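Local coordinates for beta-glucosidase (Saccharopolyspora erythraea D, PDB 5M6G), which probably hydrolyses terminal, non-reducing beta-D-glucosyl residues with release of beta-D-glucose, as a member of glycoside hydrolase family 3, at residues Val536-Gly548 with Lys582-Leu594. Residues are numbered along the deposited sequence; the frame is centred on the assembly and turned at random.
Sequences VVTVSGRPLDIAG and KLPMTWMRSFDQL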
loop_
_atom_site.group_PDB
_atom_site.type_symbol
_atom_site.label_atom_id
_atom_site.label_comp_id
_atom_site.label_asym_id
_atom_site.label_seq_id
_atom_site.Cartn_x
_atom_site.Cartn_y
_atom_site.Cartn_z
ATOM N N VAL A 536 26.197 8.902 -0.194
ATOM C CA VAL A 536 24.878 9.466 -0.435
ATOM C C VAL A 536 23.841 8.362 -0.279
ATOM O O VAL A 536 24.003 7.252 -0.803
ATOM C CB VAL A 536 24.801 10.144 -1.815
ATOM C CG1 VAL A 536 23.372 10.559 -2.119
ATOM C CG2 VAL A 536 25.743 11.369 -1.837
ATOM N N VAL A 537 22.786 8.660 0.463
ATOM C CA VAL A 537 21.716 7.714 0.733
ATOM C C VAL A 537 20.424 8.346 0.244
ATOM O O VAL A 537 20.044 9.422 0.714
ATOM C CB VAL A 537 21.634 7.374 2.230
ATOM C CG1 VAL A 537 20.537 6.341 2.474
ATOM C CG2 VAL A 537 22.982 6.873 2.725
ATOM N N THR A 538 19.764 7.706 -0.724
ATOM C CA THR A 538 18.511 8.240 -1.242
ATOM C C THR A 538 17.359 7.613 -0.465
ATOM O O THR A 538 17.211 6.386 -0.434
ATOM C CB THR A 538 18.343 8.003 -2.750
ATOM O OG1 THR A 538 18.438 6.604 -3.059
ATOM C CG2 THR A 538 19.391 8.793 -3.547
ATOM N N VAL A 539 16.580 8.454 0.199
ATOM C CA VAL A 539 15.295 8.064 0.766
ATOM C C VAL A 539 14.249 8.602 -0.196
ATOM O O VAL A 539 14.029 9.816 -0.268
ATOM C CB VAL A 539 15.108 8.614 2.187
ATOM C CG1 VAL A 539 13.654 8.399 2.681
ATOM C CG2 VAL A 539 16.069 7.937 3.130
ATOM N N SER A 540 13.622 7.709 -0.959
ATOM C CA SER A 540 12.759 8.140 -2.050
ATOM C C SER A 540 11.799 7.019 -2.399
ATOM O O SER A 540 12.047 5.854 -2.092
ATOM C CB SER A 540 13.577 8.516 -3.288
ATOM O OG SER A 540 14.234 7.375 -3.819
ATOM N N GLY A 541 10.723 7.379 -3.088
ATOM C CA GLY A 541 9.783 6.377 -3.551
ATOM C C GLY A 541 10.059 5.799 -4.924
ATOM O O GLY A 541 9.252 5.014 -5.433
ATOM N N ARG A 542 11.194 6.125 -5.527
ATOM C CA ARG A 542 11.425 5.808 -6.929
ATOM C C ARG A 542 12.858 6.187 -7.266
ATOM O O ARG A 542 13.487 6.924 -6.498
ATOM C CB ARG A 542 10.460 6.590 -7.810
ATOM C CG ARG A 542 10.479 8.077 -7.477
ATOM C CD ARG A 542 9.402 8.845 -8.220
ATOM N NE ARG A 542 8.851 9.891 -7.366
ATOM C CZ ARG A 542 7.738 10.570 -7.622
ATOM N NH1 ARG A 542 7.030 10.323 -8.732
ATOM N NH2 ARG A 542 7.318 11.478 -6.751
ATOM N N PRO A 543 13.402 5.732 -8.392
ATOM C CA PRO A 543 14.659 6.315 -8.873
ATOM C C PRO A 543 14.528 7.828 -8.982
ATOM O O PRO A 543 13.453 8.359 -9.274
ATOM C CB PRO A 543 14.851 5.663 -10.252
ATOM C CG PRO A 543 14.080 4.361 -10.155
ATOM C CD PRO A 543 12.876 4.696 -9.306
ATOM N N LEU A 544 15.634 8.522 -8.710
ATOM C CA LEU A 544 15.730 9.962 -8.886
ATOM C C LEU A 544 16.795 10.262 -9.930
ATOM O O LEU A 544 17.722 9.476 -10.134
ATOM C CB LEU A 544 16.074 10.674 -7.566
ATOM C CG LEU A 544 15.082 10.508 -6.421
ATOM C CD1 LEU A 544 15.563 11.318 -5.199
ATOM C CD2 LEU A 544 13.660 10.908 -6.833
ATOM N N ASP A 545 16.659 11.412 -10.583
ATOM C CA ASP A 545 17.520 11.785 -11.707
ATOM C C ASP A 545 18.836 12.341 -11.167
ATOM O O ASP A 545 18.925 13.516 -10.804
ATOM C CB ASP A 545 16.796 12.797 -12.583
ATOM C CG ASP A 545 17.465 12.999 -13.929
ATOM O OD1 ASP A 545 18.441 12.280 -14.246
ATOM O OD2 ASP A 545 16.989 13.876 -14.677
ATOM N N ILE A 546 19.864 11.489 -11.107
ATOM C CA ILE A 546 21.119 11.806 -10.433
ATOM C C ILE A 546 22.331 11.591 -11.317
ATOM O O ILE A 546 23.461 11.712 -10.833
ATOM C CB ILE A 546 21.280 10.971 -9.151
ATOM C CG1 ILE A 546 21.247 9.490 -9.543
ATOM C CG2 ILE A 546 20.217 11.342 -8.125
ATOM C CD1 ILE A 546 21.550 8.569 -8.454
ATOM N N ALA A 547 22.138 11.222 -12.586
ATOM C CA ALA A 547 23.261 10.793 -13.414
ATOM C C ALA A 547 24.303 11.888 -13.583
ATOM O O ALA A 547 25.485 11.589 -13.779
ATOM C CB ALA A 547 22.763 10.334 -14.786
ATOM N N GLY A 548 23.893 13.155 -13.521
ATOM C CA GLY A 548 24.852 14.228 -13.696
ATOM C C GLY A 548 25.755 14.443 -12.500
ATOM O O GLY A 548 26.797 15.091 -12.636
ATOM N N LYS A 582 18.397 -5.716 -4.969
ATOM C CA LYS A 582 18.604 -5.447 -6.385
ATOM C C LYS A 582 17.531 -4.477 -6.858
ATOM O O LYS A 582 16.431 -4.434 -6.302
ATOM C CB LYS A 582 18.544 -6.731 -7.230
ATOM C CG LYS A 582 19.400 -7.878 -6.718
ATOM C CD LYS A 582 20.884 -7.542 -6.809
ATOM C CE LYS A 582 21.750 -8.726 -6.382
ATOM N NZ LYS A 582 23.202 -8.500 -6.666
ATOM N N LEU A 583 17.856 -3.698 -7.884
ATOM C CA LEU A 583 16.916 -2.709 -8.394
ATOM C C LEU A 583 15.635 -3.354 -8.909
ATOM O O LEU A 583 15.693 -4.220 -9.799
ATOM C CB LEU A 583 17.540 -1.884 -9.510
ATOM C CG LEU A 583 18.517 -0.787 -9.087
ATOM C CD1 LEU A 583 18.816 0.128 -10.278
ATOM C CD2 LEU A 583 17.970 0.019 -7.914
ATOM N N PRO A 584 14.469 -2.959 -8.395
ATOM C CA PRO A 584 13.194 -3.415 -8.958
ATOM C C PRO A 584 12.663 -2.539 -10.082
ATOM O O PRO A 584 11.694 -2.933 -10.746
ATOM C CB PRO A 584 12.262 -3.353 -7.736
ATOM C CG PRO A 584 12.786 -2.158 -6.974
ATOM C CD PRO A 584 14.293 -2.230 -7.120
ATOM N N MET A 585 13.232 -1.347 -10.276
ATOM C CA MET A 585 12.938 -0.482 -11.412
ATOM C C MET A 585 14.249 -0.155 -12.110
ATOM O O MET A 585 15.299 -0.067 -11.467
ATOM C CB MET A 585 12.247 0.845 -11.004
ATOM C CG MET A 585 10.731 0.795 -10.722
ATOM S SD MET A 585 10.357 -0.169 -9.254
ATOM C CE MET A 585 8.641 0.244 -8.881
ATOM N N THR A 586 14.181 0.026 -13.426
ATOM C CA THR A 586 15.332 0.499 -14.185
ATOM C C THR A 586 15.611 1.964 -13.846
ATOM O O THR A 586 14.692 2.785 -13.789
ATOM C CB THR A 586 15.060 0.329 -15.682
ATOM O OG1 THR A 586 14.929 -1.065 -15.993
ATOM C CG2 THR A 586 16.181 0.907 -16.503
ATOM N N TRP A 587 16.878 2.303 -13.623
ATOM C CA TRP A 587 17.248 3.633 -13.141
ATOM C C TRP A 587 17.699 4.512 -14.306
ATOM O O TRP A 587 18.695 4.203 -14.970
ATOM C CB TRP A 587 18.348 3.536 -12.086
ATOM C CG TRP A 587 18.478 4.763 -11.238
ATOM C CD1 TRP A 587 18.785 6.030 -11.658
ATOM C CD2 TRP A 587 18.317 4.840 -9.812
ATOM N NE1 TRP A 587 18.822 6.892 -10.576
ATOM C CE2 TRP A 587 18.534 6.185 -9.435
ATOM C CE3 TRP A 587 18.006 3.903 -8.819
ATOM C CZ2 TRP A 587 18.444 6.613 -8.113
ATOM C CZ3 TRP A 587 17.921 4.336 -7.498
ATOM C CH2 TRP A 587 18.142 5.673 -7.160
ATOM N N MET A 588 17.015 5.641 -14.496
ATOM C CA MET A 588 17.204 6.485 -15.674
ATOM C C MET A 588 18.596 7.128 -15.725
ATOM O O MET A 588 19.175 7.506 -14.699
ATOM C CB MET A 588 16.144 7.590 -15.690
ATOM C CG MET A 588 16.394 8.670 -14.624
ATOM S SD MET A 588 15.020 9.767 -14.287
ATOM C CE MET A 588 14.282 8.959 -12.859
ATOM N N ARG A 589 19.131 7.266 -16.954
ATOM C CA ARG A 589 20.235 8.195 -17.189
ATOM C C ARG A 589 19.729 9.624 -17.253
ATOM O O ARG A 589 20.485 10.569 -16.998
ATOM C CB ARG A 589 20.964 7.893 -18.506
ATOM C CG ARG A 589 21.929 6.744 -18.463
ATOM C CD ARG A 589 22.766 6.672 -19.750
ATOM N NE ARG A 589 23.482 5.405 -19.804
ATOM C CZ ARG A 589 24.594 5.149 -19.128
ATOM N NH1 ARG A 589 25.128 6.076 -18.337
ATOM N NH2 ARG A 589 25.164 3.957 -19.231
ATOM N N SER A 590 18.463 9.789 -17.615
ATOM C CA SER A 590 17.886 11.098 -17.849
ATOM C C SER A 590 16.381 10.990 -17.679
ATOM O O SER A 590 15.779 9.992 -18.079
ATOM C CB SER A 590 18.234 11.606 -19.254
ATOM O OG SER A 590 17.389 12.669 -19.623
ATOM N N PHE A 591 15.791 12.023 -17.073
ATOM C CA PHE A 591 14.338 12.164 -17.027
ATOM C C PHE A 591 13.706 12.011 -18.413
ATOM O O PHE A 591 12.568 11.535 -18.535
ATOM C CB PHE A 591 14.013 13.530 -16.423
ATOM C CG PHE A 591 12.568 13.754 -16.153
ATOM C CD1 PHE A 591 11.969 13.208 -15.016
ATOM C CD2 PHE A 591 11.806 14.535 -17.012
ATOM C CE1 PHE A 591 10.625 13.422 -14.752
ATOM C CE2 PHE A 591 10.462 14.753 -16.762
ATOM C CZ PHE A 591 9.869 14.199 -15.619
ATOM N N ASP A 592 14.434 12.393 -19.470
ATOM C CA ASP A 592 13.920 12.313 -20.833
ATOM C C ASP A 592 13.665 10.883 -21.296
ATOM O O ASP A 592 12.986 10.689 -22.308
ATOM C CB ASP A 592 14.898 12.995 -21.801
ATOM C CG ASP A 592 14.968 14.499 -21.600
ATOM O OD1 ASP A 592 14.072 15.050 -20.926
ATOM O OD2 ASP A 592 15.912 15.135 -22.123
ATOM N N GLN A 593 14.212 9.884 -20.604
ATOM C CA GLN A 593 13.989 8.488 -20.969
ATOM C C GLN A 593 12.693 7.924 -20.411
ATOM O O GLN A 593 12.266 6.849 -20.852
ATOM C CB GLN A 593 15.134 7.605 -20.472
ATOM C CG GLN A 593 16.490 7.809 -21.166
ATOM C CD GLN A 593 17.605 7.111 -20.410
ATOM O OE1 GLN A 593 17.704 7.228 -19.184
ATOM N NE2 GLN A 593 18.425 6.350 -21.124
ATOM N N LEU A 594 12.084 8.578 -19.427
ATOM C CA LEU A 594 10.855 8.042 -18.856
ATOM C C LEU A 594 9.754 8.023 -19.914
ATOM O O LEU A 594 9.626 8.968 -20.692
ATOM C CB LEU A 594 10.407 8.856 -17.641
ATOM C CG LEU A 594 11.441 8.981 -16.530
ATOM C CD1 LEU A 594 10.784 9.604 -15.311
ATOM C CD2 LEU A 594 12.015 7.604 -16.211
HETATM O O HOH W 1 19.618 10.034 -13.501
HETATM O O HOH W 2 17.756 14.638 -16.920
#
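P543 lies over one face of the W587 indole. CB of W587 leads to a CG anti to the backbone N (chi1 -161°), which carries the ring beneath the proline. W587 CG and CD2 meet P543 CB, 3.6 Å from CD2. The six-membered ring of W587 takes a CH-pi contact from P543 CA, 3.7 Å from its centroid and almost on the ring normal. On the pyrrole side W587 NE1 gives a weak, bent hydrogen bond to L544 O (2.8 Å, 127° at the hydrogen). W587 CZ2 touches I546 CD1 at 3.7 Å, the isoleucine chain crossing the indole at about a right angle. CH2, at the far end, has T538 OG1 near the ring plane at its edge. F606 adds an edge-to-face ring contact, and L416 of strand 414-418 also touches W587. In the C-terminal domain of this family 3 enzyme, the contact joins the loop leaving strand 534-539, an inner strand of the mixed sheet, to the loop after helix 567-573. Beyond W587, M588 folds its CE against P543 O, while M588 SD lies 3.9 Å from D545 CB. One water bridges D545 OD1, M588 O and I546 N, donating to the two oxygens and accepting from the nitrogen, whereas a second donates to D545 OD2. F591 N adds a weak hydrogen bond to D545 OD2 (3.3 Å). Just before F591, S590 OG accepts from D592 N in an ST turn, and Q593 OE1 accepts hydrogen bonds from both R589 N and S590 N, the former in the carbonyl plane and the latter from above it.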